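Side-chain contacts in CRISPR-associated endonuclease Cas9 (PDB 5X2H), which binds a guide RNA and cleaves the matching DNA of invading genetic elements, cutting one strand with its RuvC-like domain and the other with its HNH domain: residues Gln178-Lys181 and Glu186-Asn189; Leu746-Thr749 and Glu754-Phe757; Phe811-Val816 and Thr823-Arg828. All coordinates share one frame; numbering follows the deposited sequence.

Followed from the N terminus, the chain first meets contact 1, where the loop between helices 168-175 and 203-219 doubles back on itself and pairs residues 178-181 with 186-189 beside the RNA. Contact 2 comes much later and closes the hairpin of strands 744-748 and 756-764; contact 3 closes the hairpin of strands 810-816 and 822-824. The three follow in series, none nested in or crossing another. Contact 1 stands apart, its centre about 66 Å from the centres of both others. Contacts 2 and 3 adjoin in one antiparallel sheet, since strands 744-748 and 810-816 are neighbours there: Leu746 N lies 2.8 Å from Glu812 O, a probable hydrogen bond.

Contact 1. Residues Gln178-Lys181 and Glu186-Asn189; sequences QKFK and EFTN. With nucleotides of chain B.
Glu186 meets Lys181 in two ways. Its carbonyl oxygen receives a weak bond from Lys181 N and also lies at the edge of the Phe180 ring, 3.4 Å from Phe180 CD1. Its side chain runs out extended over the sugar of A41 of chain B, so that OE1 forms a long, weak salt bridge with Lys181 NZ. The lysine chain crosses this glutamate at a slant after passing over the backbone, with CE beside Phe187 O.

Phe187 is the buried centre of the arrangement. Gln178 CA sits over one face of its ring, 3.7 Å from the ring centroid in a CH-pi contact, and the rest of Gln178 continues alongside the ring with the amide and ring planes only 14° apart. Because the glutamine is extended beyond CG, its NE2 comes to O2' of U28 of chain B, at a distance so short that the bond's exact length is doubtful. Phe180 comes to the CD1-CE1 side of Phe187; the planes are 28° apart, but the rings are slid so far that they barely overlap, and the closest approach is 3.5 Å between Phe180 CZ and Phe187 CE1. The carbonyl of Phe187 accepts a bond from O2' of A41 of chain B.

Thr188 supplies the firm backbone link: its N donates to Lys179 O at 2.7 Å, nearly straight at 170°. Its CG2 packs against the same oxygen, while Thr188 O accepts a hydrogen bond from a water that in turn accepts one from Gln178 N and is bonded to O2' of C42 of chain B. The polar bonds to RNA thus go to ribose 2'-hydroxyls, while the Phe187 ring also nears bases. The whole is an irregular loop turned back on itself through a single beta bridge, Phe180 with Phe187, and seated on the guide RNA.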
loop_
_atom_site.group_PDB
_atom_site.type_symbol
_atom_site.label_atom_id
_atom_site.label_comp_id
_atom_site.label_asym_id
_atom_site.label_seq_id
_atom_site.Cartn_x
_atom_site.Cartn_y
_atom_site.Cartn_z
ATOM N N GLN A 178 12.436 24.766 31.297
ATOM C CA GLN A 178 12.690 24.713 32.737
ATOM C C GLN A 178 11.772 25.662 33.501
ATOM O O GLN A 178 12.172 26.301 34.476
ATOM C CB GLN A 178 14.160 24.997 33.051
ATOM C CG GLN A 178 15.098 23.896 32.584
ATOM C CD GLN A 178 16.511 24.065 33.096
ATOM O OE1 GLN A 178 16.863 25.104 33.658
ATOM N NE2 GLN A 178 17.331 23.035 32.912
ATOM N N LYS A 179 10.527 25.757 33.048
ATOM C CA LYS A 179 9.480 26.479 33.755
ATOM C C LYS A 179 8.514 25.469 34.359
ATOM O O LYS A 179 8.182 24.462 33.727
ATOM C CB LYS A 179 8.735 27.436 32.818
ATOM C CG LYS A 179 9.613 28.522 32.211
ATOM C CD LYS A 179 10.189 29.432 33.286
ATOM C CE LYS A 179 11.080 30.510 32.687
ATOM N NZ LYS A 179 12.260 29.937 31.979
ATOM N N PHE A 180 8.075 25.733 35.585
ATOM C CA PHE A 180 7.242 24.777 36.299
ATOM C C PHE A 180 5.777 24.939 35.919
ATOM O O PHE A 180 5.265 26.059 35.820
ATOM C CB PHE A 180 7.420 24.937 37.809
ATOM C CG PHE A 180 8.782 24.541 38.294
ATOM C CD1 PHE A 180 9.191 23.219 38.239
ATOM C CD2 PHE A 180 9.655 25.487 38.804
ATOM C CE1 PHE A 180 10.445 22.847 38.682
ATOM C CE2 PHE A 180 10.912 25.121 39.252
ATOM C CZ PHE A 180 11.306 23.798 39.190
ATOM N N LYS A 181 5.104 23.811 35.710
ATOM C CA LYS A 181 3.707 23.810 35.299
ATOM C C LYS A 181 2.818 24.261 36.457
ATOM O O LYS A 181 3.283 24.748 37.493
ATOM C CB LYS A 181 3.296 22.429 34.798
ATOM C CG LYS A 181 4.402 21.394 34.796
ATOM C CD LYS A 181 3.822 20.009 34.561
ATOM C CE LYS A 181 4.819 19.090 33.875
ATOM N NZ LYS A 181 4.255 17.726 33.675
ATOM N N GLU A 186 7.639 20.040 38.724
ATOM C CA GLU A 186 8.172 19.405 37.528
ATOM C C GLU A 186 8.307 20.423 36.404
ATOM O O GLU A 186 7.402 21.233 36.172
ATOM C CB GLU A 186 7.273 18.254 37.065
ATOM C CG GLU A 186 7.203 17.081 38.025
ATOM C CD GLU A 186 6.311 15.966 37.510
ATOM O OE1 GLU A 186 5.572 16.197 36.530
ATOM O OE2 GLU A 186 6.352 14.857 38.084
ATOM N N PHE A 187 9.443 20.378 35.714
ATOM C CA PHE A 187 9.616 21.185 34.514
ATOM C C PHE A 187 8.542 20.840 33.491
ATOM O O PHE A 187 8.233 19.667 33.263
ATOM C CB PHE A 187 11.000 20.945 33.912
ATOM C CG PHE A 187 12.119 21.584 34.678
ATOM C CD1 PHE A 187 11.894 22.700 35.466
ATOM C CD2 PHE A 187 13.404 21.069 34.602
ATOM C CE1 PHE A 187 12.929 23.294 36.164
ATOM C CE2 PHE A 187 14.443 21.655 35.300
ATOM C CZ PHE A 187 14.206 22.770 36.083
ATOM N N THR A 188 7.961 21.868 32.878
ATOM C CA THR A 188 7.043 21.614 31.781
ATOM C C THR A 188 7.829 21.259 30.519
ATOM O O THR A 188 9.060 21.324 30.481
ATOM C CB THR A 188 6.137 22.820 31.529
ATOM O OG1 THR A 188 5.046 22.424 30.687
ATOM C CG2 THR A 188 6.905 23.930 30.841
ATOM N N ASN A 189 7.102 20.876 29.475
ATOM C CA ASN A 189 7.716 20.342 28.268
ATOM C C ASN A 189 7.935 21.440 27.234
ATOM O O ASN A 189 7.064 22.287 27.021
ATOM C CB ASN A 189 6.853 19.229 27.674
ATOM C CG ASN A 189 5.431 19.676 27.394
ATOM O OD1 ASN A 189 4.763 20.240 28.259
ATOM N ND2 ASN A 189 4.964 19.429 26.174
ATOM P P A B 41 9.083 10.759 35.001
ATOM O OP1 A B 41 7.825 10.277 34.375
ATOM O OP2 A B 41 10.389 10.148 34.644
ATOM O "O5'" A B 41 9.198 12.325 34.736
ATOM C "C5'" A B 41 8.148 13.201 35.115
ATOM C "C4'" A B 41 8.602 14.638 35.130
ATOM O "O4'" A B 41 9.617 14.827 36.152
ATOM C "C3'" A B 41 9.269 15.140 33.861
ATOM O "O3'" A B 41 8.350 15.471 32.835
ATOM C "C2'" A B 41 10.084 16.320 34.370
ATOM O "O2'" A B 41 9.250 17.446 34.605
ATOM C "C1'" A B 41 10.562 15.786 35.718
ATOM N N9 A B 41 11.875 15.129 35.595
ATOM C C8 A B 41 12.137 13.783 35.541
ATOM N N7 A B 41 13.412 13.497 35.424
ATOM C C5 A B 41 14.028 14.739 35.390
ATOM C C6 A B 41 15.376 15.119 35.275
ATOM N N6 A B 41 16.382 14.247 35.169
ATOM N N1 A B 41 15.657 16.442 35.276
ATOM C C2 A B 41 14.645 17.311 35.380
ATOM N N3 A B 41 13.340 17.075 35.494
ATOM C C4 A B 41 13.094 15.753 35.490
ATOM P P C B 42 8.725 15.168 31.301
ATOM O OP1 C B 42 7.562 15.535 30.452
ATOM O OP2 C B 42 9.285 13.792 31.238
ATOM O "O5'" C B 42 9.902 16.198 30.986
ATOM C "C5'" C B 42 9.692 17.596 31.110
ATOM C "C4'" C B 42 10.995 18.355 31.100
ATOM O "O4'" C B 42 11.844 17.909 32.190
ATOM C "C3'" C B 42 11.865 18.177 29.869
ATOM O "O3'" C B 42 11.425 18.955 28.770
ATOM C "C2'" C B 42 13.244 18.567 30.386
ATOM O "O2'" C B 42 13.367 19.979 30.462
ATOM C "C1'" C B 42 13.202 18.010 31.811
ATOM N N1 C B 42 13.836 16.674 31.903
ATOM C C2 C B 42 15.233 16.599 31.952
ATOM O O2 C B 42 15.894 17.647 31.920
ATOM N N3 C B 42 15.834 15.389 32.032
ATOM C C4 C B 42 15.095 14.281 32.062
ATOM N N4 C B 42 15.731 13.109 32.141
ATOM C C5 C B 42 13.671 14.325 32.017
ATOM C C6 C B 42 13.089 15.529 31.938
ATOM P P U B 28 25.002 19.082 34.877
ATOM O OP1 U B 28 25.950 20.137 35.324
ATOM O OP2 U B 28 24.773 17.886 35.728
ATOM O "O5'" U B 28 23.591 19.778 34.627
ATOM C "C5'" U B 28 23.498 21.015 33.936
ATOM C "C4'" U B 28 22.068 21.493 33.864
ATOM O "O4'" U B 28 21.279 20.563 33.075
ATOM C "C3'" U B 28 21.330 21.568 35.191
ATOM O "O3'" U B 28 21.615 22.746 35.923
ATOM C "C2'" U B 28 19.873 21.445 34.772
ATOM O "O2'" U B 28 19.393 22.680 34.262
ATOM C "C1'" U B 28 19.977 20.454 33.614
ATOM N N1 U B 28 19.764 19.058 34.064
ATOM C C2 U B 28 18.465 18.636 34.288
ATOM O O2 U B 28 17.490 19.354 34.136
ATOM N N3 U B 28 18.338 17.332 34.704
ATOM C C4 U B 28 19.358 16.427 34.915
ATOM O O4 U B 28 19.092 15.284 35.288
ATOM C C5 U B 28 20.670 16.941 34.666
ATOM C C6 U B 28 20.822 18.203 34.257
HETATM O O HOH W 1 11.888 22.154 30.337
#

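Contact 2. Residues Leu746-Thr749 and Glu754-Phe757; sequences LIQT and EPEF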
loop_
_atom_site.group_PDB
_atom_site.type_symbol
_atom_site.label_atom_id
_atom_site.label_comp_id
_atom_site.label_asym_id
_atom_site.label_seq_id
_atom_site.Cartn_x
_atom_site.Cartn_y
_atom_site.Cartn_z
ATOM N N LEU A 746 -0.183 -34.826 7.802
ATOM C CA LEU A 746 -0.908 -35.978 8.322
ATOM C C LEU A 746 -0.250 -36.385 9.631
ATOM O O LEU A 746 0.934 -36.738 9.646
ATOM C CB LEU A 746 -0.883 -37.137 7.324
ATOM C CG LEU A 746 -1.573 -38.431 7.753
ATOM C CD1 LEU A 746 -3.075 -38.340 7.520
ATOM C CD2 LEU A 746 -0.976 -39.618 7.019
ATOM N N ILE A 747 -1.006 -36.324 10.728
ATOM C CA ILE A 747 -0.450 -36.588 12.047
ATOM C C ILE A 747 -1.309 -37.604 12.784
ATOM O O ILE A 747 -2.500 -37.772 12.509
ATOM C CB ILE A 747 -0.307 -35.309 12.901
ATOM C CG1 ILE A 747 -1.669 -34.650 13.117
ATOM C CG2 ILE A 747 0.666 -34.344 12.258
ATOM C CD1 ILE A 747 -1.616 -33.475 14.066
ATOM N N GLN A 748 -0.678 -38.279 13.743
ATOM C CA GLN A 748 -1.364 -39.230 14.607
ATOM C C GLN A 748 -0.607 -39.320 15.923
ATOM O O GLN A 748 0.608 -39.543 15.927
ATOM C CB GLN A 748 -1.459 -40.613 13.950
ATOM C CG GLN A 748 -2.209 -41.643 14.781
ATOM C CD GLN A 748 -2.202 -43.023 14.145
ATOM O OE1 GLN A 748 -1.547 -43.244 13.126
ATOM N NE2 GLN A 748 -2.934 -43.957 14.743
ATOM N N THR A 749 -1.318 -39.131 17.027
ATOM C CA THR A 749 -0.747 -39.363 18.341
ATOM C C THR A 749 -0.962 -40.818 18.746
ATOM O O THR A 749 -1.705 -41.567 18.106
ATOM C CB THR A 749 -1.364 -38.429 19.381
ATOM O OG1 THR A 749 -2.656 -38.920 19.757
ATOM C CG2 THR A 749 -1.508 -37.029 18.811
ATOM N N GLU A 754 -6.248 -43.632 14.249
ATOM C CA GLU A 754 -5.997 -43.401 12.833
ATOM C C GLU A 754 -5.429 -42.005 12.654
ATOM O O GLU A 754 -5.771 -41.096 13.420
ATOM C CB GLU A 754 -7.279 -43.555 12.001
ATOM C CG GLU A 754 -7.763 -44.985 11.847
ATOM C CD GLU A 754 -9.273 -45.091 11.907
ATOM O OE1 GLU A 754 -9.936 -44.036 12.002
ATOM O OE2 GLU A 754 -9.794 -46.227 11.863
ATOM N N PRO A 755 -4.564 -41.799 11.664
ATOM C CA PRO A 755 -4.039 -40.453 11.407
ATOM C C PRO A 755 -5.116 -39.539 10.841
ATOM O O PRO A 755 -6.174 -39.976 10.386
ATOM C CB PRO A 755 -2.920 -40.697 10.393
ATOM C CG PRO A 755 -3.322 -41.963 9.697
ATOM C CD PRO A 755 -3.995 -42.803 10.748
ATOM N N GLU A 756 -4.829 -38.239 10.878
ATOM C CA GLU A 756 -5.759 -37.232 10.388
ATOM C C GLU A 756 -5.014 -36.176 9.586
ATOM O O GLU A 756 -3.933 -35.729 9.983
ATOM C CB GLU A 756 -6.519 -36.560 11.540
ATOM C CG GLU A 756 -7.506 -37.470 12.260
ATOM C CD GLU A 756 -8.684 -37.872 11.391
ATOM O OE1 GLU A 756 -9.290 -38.928 11.664
ATOM O OE2 GLU A 756 -9.011 -37.134 10.438
ATOM N N PHE A 757 -5.600 -35.786 8.455
ATOM C CA PHE A 757 -5.109 -34.647 7.691
ATOM C C PHE A 757 -5.519 -33.360 8.395
ATOM O O PHE A 757 -6.707 -33.138 8.651
ATOM C CB PHE A 757 -5.662 -34.668 6.268
ATOM C CG PHE A 757 -5.086 -35.753 5.404
ATOM C CD1 PHE A 757 -3.839 -35.599 4.820
ATOM C CD2 PHE A 757 -5.796 -36.920 5.165
ATOM C CE1 PHE A 757 -3.306 -36.592 4.017
ATOM C CE2 PHE A 757 -5.267 -37.916 4.364
ATOM C CZ PHE A 757 -4.022 -37.750 3.786
#
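Leu746 and Phe757 face each other across a non-hydrogen-bonded pair, and the leucine conformation decides how they touch. With CG anti to the backbone N (chi1 178°) and chi2 at 82°, CD1 is carried over the middle of the Phe757 ring, 3.6 Å from its centroid and just 1° off the normal. All six ring carbons are therefore about equally far from this one methyl, a centred CH-pi contact. The same CD1 reaches Pro755 CB at 3.7 Å, which wedges the branch between ring and proline. Tyr814 meets the Phe757 ring edge-to-face.

These residues belong to an antiparallel beta hairpin in the PI-CTD domain, where Ile747 and Glu756 form the hydrogen-bonded pair: Ile747 N gives to Glu756 O at 3.1 Å, and Glu756 N returns a bond to Ile747 O at 2.9 Å. Glu756 and Ile747 point to the opposite face of the sheet from Leu746, and the carboxylate of Glu756 is held by Asn785 and Gln786.

Gln748 is fully extended, and its chain passes across Pro755 at a slant, with OE1 3.4 Å from Pro755 CD. Its NE2 comes close to Glu754 N, but both are donors and do not bond; NE2 donates to Met752 O, within the turn of the hairpin.

Contact 3. Residues Phe811-Val816 and Thr823-Arg828; sequences FEKYIV and TKAEFR. With nucleotides of chain B.
Lys824 of one strand lies against Tyr814 of the other and reaches on to Glu812, in an antiparallel beta hairpin whose second strand, 822-824, is one of the two edge strands of its sheet within this chain. Starting at the backbone, Lys824 CB is 3.8 Å from Tyr814 CE2. CG comes next, set over one face of the phenol ring but displaced toward its rim, and CD is near Tyr814 OH. The chain stays extended as far as CE, and the bend at the last torsion (chi4 54°) swings NZ toward Glu812. NZ ends 3.0 Å from Glu812 OE1, a salt bridge that meets the carboxylate from above its plane, 46° out of it. The tyrosine ring thus packs against the aliphatic part of a lysine whose charge is met by Glu812, two residues before Tyr814 on the same strand.

The backbone pairing of the hairpin is regular at first. Ile815 and Thr823 exchange two bonds, Ile815 N to Thr823 O at 2.7 Å and Thr823 N to Ile815 O at 2.8 Å. Beyond Lys824 the chain leaves strand geometry, yet Ala825 N still donates to Lys813 O, and Ala825 CB settles against the Lys813 chain and Ile815 CG1. Lys813 itself is extended, and its NZ bonds to Ser738 O.

The residues after the strand turn to the RNA. Glu826 N donates to N7 of A76 of chain B at 2.9 Å, and the N6 amino group of that base returns a weak bond to Glu826 O, so the backbone reads the Hoogsteen edge of the adenine. Ile815 CG1 packs against the same base, 3.8 Å from its C6. The guanidinium of Arg828 lies over the adenine, held in place by NH1, which bonds to Glu826 OE1 at 3.1 Å almost in the guanidinium plane.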
loop_
_atom_site.group_PDB
_atom_site.type_symbol
_atom_site.label_atom_id
_atom_site.label_comp_id
_atom_site.label_asym_id
_atom_site.label_seq_id
_atom_site.Cartn_x
_atom_site.Cartn_y
_atom_site.Cartn_z
ATOM N N PHE A 811 3.838 -38.380 11.270
ATOM C CA PHE A 811 4.114 -36.960 11.036
ATOM C C PHE A 811 4.653 -36.853 9.608
ATOM O O PHE A 811 5.858 -36.981 9.377
ATOM C CB PHE A 811 5.094 -36.408 12.061
ATOM C CG PHE A 811 5.125 -34.906 12.133
ATOM C CD1 PHE A 811 4.238 -34.141 11.394
ATOM C CD2 PHE A 811 6.052 -34.257 12.934
ATOM C CE1 PHE A 811 4.271 -32.757 11.457
ATOM C CE2 PHE A 811 6.088 -32.871 13.002
ATOM C CZ PHE A 811 5.195 -32.122 12.263
ATOM N N GLU A 812 3.743 -36.629 8.658
ATOM C CA GLU A 812 4.058 -36.647 7.236
ATOM C C GLU A 812 3.528 -35.384 6.573
ATOM O O GLU A 812 2.498 -34.839 6.975
ATOM C CB GLU A 812 3.458 -37.878 6.545
ATOM C CG GLU A 812 3.777 -39.209 7.215
ATOM C CD GLU A 812 5.031 -39.861 6.664
ATOM O OE1 GLU A 812 5.468 -39.481 5.556
ATOM O OE2 GLU A 812 5.578 -40.759 7.340
ATOM N N LYS A 813 4.230 -34.931 5.537
ATOM C CA LYS A 813 3.851 -33.729 4.808
ATOM C C LYS A 813 3.109 -34.101 3.531
ATOM O O LYS A 813 3.480 -35.052 2.838
ATOM C CB LYS A 813 5.076 -32.874 4.471
ATOM C CG LYS A 813 4.745 -31.569 3.742
ATOM C CD LYS A 813 5.995 -30.795 3.343
ATOM C CE LYS A 813 5.631 -29.437 2.756
ATOM N NZ LYS A 813 6.832 -28.637 2.370
ATOM N N TYR A 814 2.050 -33.352 3.234
ATOM C CA TYR A 814 1.279 -33.511 2.010
ATOM C C TYR A 814 1.162 -32.162 1.312
ATOM O O TYR A 814 1.586 -31.126 1.834
ATOM C CB TYR A 814 -0.112 -34.092 2.295
ATOM C CG TYR A 814 -0.117 -35.585 2.523
ATOM C CD1 TYR A 814 0.446 -36.137 3.667
ATOM C CD2 TYR A 814 -0.693 -36.443 1.597
ATOM C CE1 TYR A 814 0.441 -37.506 3.876
ATOM C CE2 TYR A 814 -0.703 -37.810 1.797
ATOM C CZ TYR A 814 -0.135 -38.336 2.935
ATOM O OH TYR A 814 -0.145 -39.699 3.135
ATOM N N ILE A 815 0.574 -32.182 0.118
ATOM C CA ILE A 815 0.432 -30.995 -0.719
ATOM C C ILE A 815 -1.000 -30.930 -1.233
ATOM O O ILE A 815 -1.527 -31.927 -1.742
ATOM C CB ILE A 815 1.426 -31.010 -1.896
ATOM C CG1 ILE A 815 2.868 -30.972 -1.384
ATOM C CG2 ILE A 815 1.160 -29.849 -2.842
ATOM C CD1 ILE A 815 3.215 -29.703 -0.647
ATOM N N VAL A 816 -1.628 -29.763 -1.101
ATOM C CA VAL A 816 -2.975 -29.525 -1.610
ATOM C C VAL A 816 -2.876 -28.770 -2.927
ATOM O O VAL A 816 -2.129 -27.789 -3.035
ATOM C CB VAL A 816 -3.829 -28.728 -0.609
ATOM C CG1 VAL A 816 -5.306 -29.065 -0.779
ATOM C CG2 VAL A 816 -3.373 -28.973 0.804
ATOM N N THR A 823 -2.005 -34.646 -2.309
ATOM C CA THR A 823 -0.925 -35.467 -2.831
ATOM C C THR A 823 0.177 -35.565 -1.788
ATOM O O THR A 823 0.525 -34.568 -1.147
ATOM C CB THR A 823 -0.365 -34.884 -4.136
ATOM O OG1 THR A 823 -1.400 -34.858 -5.127
ATOM C CG2 THR A 823 0.801 -35.717 -4.648
ATOM N N LYS A 824 0.714 -36.769 -1.612
ATOM C CA LYS A 824 1.836 -36.953 -0.704
ATOM C C LYS A 824 3.036 -36.153 -1.194
ATOM O O LYS A 824 3.378 -36.183 -2.379
ATOM C CB LYS A 824 2.188 -38.436 -0.587
ATOM C CG LYS A 824 3.186 -38.736 0.515
ATOM C CD LYS A 824 3.108 -40.189 0.948
ATOM C CE LYS A 824 3.941 -40.432 2.194
ATOM N NZ LYS A 824 3.568 -39.492 3.288
ATOM N N ALA A 825 3.667 -35.424 -0.279
ATOM C CA ALA A 825 4.804 -34.582 -0.634
ATOM C C ALA A 825 6.031 -35.455 -0.857
ATOM O O ALA A 825 6.517 -36.105 0.074
ATOM C CB ALA A 825 5.059 -33.547 0.459
ATOM N N GLU A 826 6.526 -35.481 -2.092
ATOM C CA GLU A 826 7.785 -36.155 -2.370
ATOM C C GLU A 826 8.910 -35.490 -1.587
ATOM O O GLU A 826 8.848 -34.302 -1.257
ATOM C CB GLU A 826 8.088 -36.121 -3.869
ATOM C CG GLU A 826 7.061 -36.846 -4.725
ATOM C CD GLU A 826 7.302 -36.660 -6.211
ATOM O OE1 GLU A 826 8.218 -35.891 -6.575
ATOM O OE2 GLU A 826 6.573 -37.282 -7.016
ATOM N N PHE A 827 9.943 -36.268 -1.280
ATOM C CA PHE A 827 11.047 -35.738 -0.493
ATOM C C PHE A 827 11.797 -34.673 -1.281
ATOM O O PHE A 827 12.179 -34.887 -2.435
ATOM C CB PHE A 827 12.012 -36.845 -0.076
ATOM C CG PHE A 827 13.261 -36.329 0.588
ATOM C CD1 PHE A 827 13.245 -35.943 1.918
ATOM C CD2 PHE A 827 14.446 -36.216 -0.122
ATOM C CE1 PHE A 827 14.389 -35.461 2.530
ATOM C CE2 PHE A 827 15.591 -35.733 0.483
ATOM C CZ PHE A 827 15.563 -35.357 1.811
ATOM N N ARG A 828 12.005 -33.523 -0.647
ATOM C CA ARG A 828 12.832 -32.453 -1.181
ATOM C C ARG A 828 13.867 -32.101 -0.126
ATOM O O ARG A 828 13.527 -31.963 1.055
ATOM C CB ARG A 828 11.989 -31.225 -1.542
ATOM C CG ARG A 828 10.826 -31.505 -2.489
ATOM C CD ARG A 828 11.297 -31.709 -3.920
ATOM N NE ARG A 828 10.328 -31.195 -4.887
ATOM C CZ ARG A 828 9.487 -31.951 -5.588
ATOM N NH1 ARG A 828 9.498 -33.269 -5.446
ATOM N NH2 ARG A 828 8.641 -31.387 -6.441
ATOM P P A B 76 5.820 -29.175 -10.785
ATOM O OP1 A B 76 7.078 -29.398 -10.027
ATOM O OP2 A B 76 5.785 -29.415 -12.250
ATOM O "O5'" A B 76 4.687 -30.066 -10.111
ATOM C "C5'" A B 76 4.081 -29.668 -8.890
ATOM C "C4'" A B 76 3.176 -30.746 -8.351
ATOM O "O4'" A B 76 3.970 -31.806 -7.774
ATOM C "C3'" A B 76 2.222 -30.328 -7.241
ATOM O "O3'" A B 76 1.050 -29.738 -7.790
ATOM C "C2'" A B 76 1.973 -31.632 -6.473
ATOM O "O2'" A B 76 0.871 -32.345 -7.018
ATOM C "C1'" A B 76 3.256 -32.433 -6.736
ATOM N N9 A B 76 4.139 -32.579 -5.561
ATOM C C8 A B 76 4.479 -33.769 -4.963
ATOM N N7 A B 76 5.292 -33.643 -3.947
ATOM C C5 A B 76 5.513 -32.274 -3.873
ATOM C C6 A B 76 6.291 -31.495 -3.001
ATOM N N6 A B 76 7.013 -32.006 -2.002
ATOM N N1 A B 76 6.301 -30.159 -3.191
ATOM C C2 A B 76 5.575 -29.648 -4.193
ATOM N N3 A B 76 4.805 -30.277 -5.079
ATOM C C4 A B 76 4.815 -31.604 -4.864
ATOM P P C B 77 -0.223 -29.328 -6.891
ATOM O OP1 C B 77 -0.879 -30.539 -6.335
ATOM O OP2 C B 77 -1.030 -28.384 -7.705
ATOM O "O5'" C B 77 0.395 -28.487 -5.694
ATOM C "C5'" C B 77 0.587 -27.086 -5.806
ATOM C "C4'" C B 77 1.412 -26.579 -4.656
ATOM O "O4'" C B 77 2.681 -27.265 -4.636
ATOM C "C3'" C B 77 1.778 -25.103 -4.674
ATOM O "O3'" C B 77 0.731 -24.313 -4.138
ATOM C "C2'" C B 77 3.051 -25.051 -3.831
ATOM O "O2'" C B 77 2.731 -24.942 -2.453
ATOM C "C1'" C B 77 3.666 -26.436 -4.071
ATOM N N1 C B 77 4.858 -26.434 -4.948
ATOM C C2 C B 77 6.093 -26.128 -4.374
ATOM O O2 C B 77 6.139 -25.836 -3.169
ATOM N N3 C B 77 7.201 -26.147 -5.146
ATOM C C4 C B 77 7.105 -26.473 -6.434
ATOM N N4 C B 77 8.229 -26.474 -7.155
ATOM C C5 C B 77 5.858 -26.799 -7.045
ATOM C C6 C B 77 4.769 -26.777 -6.268
#